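Local coordinates for protein fimbrial subunit CupB6 (Pseudomonas aeruginosa, PDB 5CYL) that probably forms the adhesive tip of a chaperone-usher pilus, the fimbrial subunit through which the bacterium would attach to surfaces during biofilm formation, at residues Leu152-Val157 and Ile194-Gly199. Sequence-based numbering, arbitrary orientation.
Sequences LNLWAV and IAIGGG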
loop_
_atom_site.group_PDB
_atom_site.type_symbol
_atom_site.label_atom_id
_atom_site.label_comp_id
_atom_site.label_asym_id
_atom_site.label_seq_id
_atom_site.Cartn_x
_atom_site.Cartn_y
_atom_site.Cartn_z
ATOM N N LEU A 152 18.571 -5.036 15.109
ATOM C CA LEU A 152 17.915 -5.897 16.094
ATOM C C LEU A 152 18.901 -6.885 16.762
ATOM O O LEU A 152 19.442 -7.777 16.090
ATOM C CB LEU A 152 16.784 -6.705 15.414
ATOM C CG LEU A 152 16.064 -7.705 16.353
ATOM C CD1 LEU A 152 15.383 -6.893 17.460
ATOM C CD2 LEU A 152 15.076 -8.628 15.635
ATOM N N ASN A 153 19.082 -6.769 18.075
ATOM C CA ASN A 153 20.000 -7.655 18.804
ATOM C C ASN A 153 19.293 -8.631 19.723
ATOM O O ASN A 153 18.536 -8.234 20.601
ATOM C CB ASN A 153 20.988 -6.838 19.603
ATOM C CG ASN A 153 21.569 -5.694 18.801
ATOM O OD1 ASN A 153 22.456 -5.883 17.959
ATOM N ND2 ASN A 153 21.098 -4.509 19.076
ATOM N N LEU A 154 19.523 -9.909 19.480
ATOM C CA LEU A 154 19.039 -10.955 20.367
ATOM C C LEU A 154 20.205 -11.458 21.193
ATOM O O LEU A 154 21.249 -11.816 20.663
ATOM C CB LEU A 154 18.430 -12.095 19.549
ATOM C CG LEU A 154 17.340 -11.666 18.565
ATOM C CD1 LEU A 154 16.731 -12.861 17.845
ATOM C CD2 LEU A 154 16.241 -10.887 19.282
ATOM N N TRP A 155 20.029 -11.509 22.495
ATOM C CA TRP A 155 21.085 -12.007 23.379
ATOM C C TRP A 155 20.691 -13.297 24.079
ATOM O O TRP A 155 19.734 -13.307 24.857
ATOM C CB TRP A 155 21.385 -10.971 24.435
ATOM C CG TRP A 155 21.791 -9.642 23.877
ATOM C CD1 TRP A 155 20.991 -8.743 23.254
ATOM C CD2 TRP A 155 23.096 -9.059 23.917
ATOM N NE1 TRP A 155 21.705 -7.626 22.914
ATOM C CE2 TRP A 155 23.006 -7.796 23.305
ATOM C CE3 TRP A 155 24.335 -9.484 24.414
ATOM C CZ2 TRP A 155 24.104 -6.943 23.174
ATOM C CZ3 TRP A 155 25.430 -8.639 24.293
ATOM C CH2 TRP A 155 25.312 -7.381 23.670
ATOM N N ALA A 156 21.416 -14.381 23.849
ATOM C CA ALA A 156 21.329 -15.549 24.771
ATOM C C ALA A 156 22.461 -15.496 25.775
ATOM O O ALA A 156 23.607 -15.608 25.393
ATOM C CB ALA A 156 21.387 -16.852 24.016
ATOM N N VAL A 157 22.153 -15.313 27.044
ATOM C CA VAL A 157 23.189 -15.108 28.075
ATOM C C VAL A 157 23.039 -16.075 29.254
ATOM O O VAL A 157 21.955 -16.161 29.871
ATOM C CB VAL A 157 23.187 -13.655 28.596
ATOM C CG1 VAL A 157 24.253 -13.435 29.670
ATOM C CG2 VAL A 157 23.402 -12.679 27.458
ATOM N N ILE A 194 13.818 -7.918 9.569
ATOM C CA ILE A 194 12.504 -8.211 8.989
ATOM C C ILE A 194 12.363 -9.687 8.602
ATOM O O ILE A 194 11.288 -10.277 8.747
ATOM C CB ILE A 194 12.219 -7.311 7.771
ATOM C CG1 ILE A 194 12.076 -5.853 8.223
ATOM C CG2 ILE A 194 10.966 -7.758 7.030
ATOM C CD1 ILE A 194 10.777 -5.564 8.957
ATOM N N ALA A 195 13.446 -10.264 8.108
ATOM C CA ALA A 195 13.430 -11.612 7.540
ATOM C C ALA A 195 13.756 -12.700 8.568
ATOM O O ALA A 195 13.928 -13.861 8.226
ATOM C CB ALA A 195 14.383 -11.701 6.362
ATOM N N ILE A 196 13.841 -12.306 9.822
ATOM C CA ILE A 196 14.266 -13.193 10.892
ATOM C C ILE A 196 13.363 -14.414 11.027
ATOM O O ILE A 196 12.145 -14.311 10.925
ATOM C CB ILE A 196 14.290 -12.459 12.241
ATOM C CG1 ILE A 196 14.659 -13.419 13.367
ATOM C CG2 ILE A 196 12.941 -11.812 12.496
ATOM C CD1 ILE A 196 14.320 -12.911 14.750
ATOM N N GLY A 197 13.990 -15.562 11.248
ATOM C CA GLY A 197 13.283 -16.815 11.432
ATOM C C GLY A 197 12.925 -17.507 10.135
ATOM O O GLY A 197 12.327 -18.592 10.132
ATOM N N GLY A 198 13.307 -16.899 9.024
ATOM C CA GLY A 198 13.014 -17.451 7.707
ATOM C C GLY A 198 11.574 -17.178 7.290
ATOM O O GLY A 198 10.837 -16.422 7.941
ATOM N N GLY A 199 11.169 -17.816 6.203
ATOM C CA GLY A 199 9.826 -17.667 5.686
ATOM C C GLY A 199 9.637 -16.538 4.698
ATOM O O GLY A 199 10.597 -15.771 4.439
#
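Ile196 reaches across to strand 152-157 with a single methyl, CD1, and both leucines on that side of the strand meet it. The nearer is Leu154: its CD1 lies 3.9 Å from Ile196 CD1, the two side chains running toward each other and meeting tip to tip. Leu152, two residues back along the strand, brings its CD2 to 4.4 Å from the same Ile196 CD1, a looser approach. No hydrogen bond links the segments; the contact is purely apolar, small at 86 Å² summed over both sides, and buried.

The reach of Ile196 comes from an extended side chain. CG1 stands anti to the backbone N (chi1 177°) and CD1 carries on nearly straight beyond it (chi2 -163°), which takes the terminal methyl far from its own backbone. That length matters, because the main chains stay well apart: the closest CA pair, Leu152 and Ile194, is 9.2 Å apart. Ile196 itself occupies the second position of a type II beta turn, Ala195 to Gly198, closed by a backbone hydrogen bond from Gly198 N to Ala195 O, 3.2 Å. Gly197 takes the third position with the positive phi that suits glycine there. The turn follows directly on the short helix 191-194, whose Ile194 O accepts a hydrogen bond from Gln125 NE2.

On the strand, alternation points Leu152 and Leu154 toward Ile196, and the buried Asn153 between them points to the other side, where its side chain is hydrogen-bonded to Asn63, Ser65 and Ser187. Leu43, Tyr85 and Leu188 also touch Ile196, so its side chain points in between the two sheets of the N-terminal beta-sandwich, while the turn that carries it lies at their margin: strands 35-50 and 83-90 belong to one sheet, strands 151-160 and 185-189 to the other.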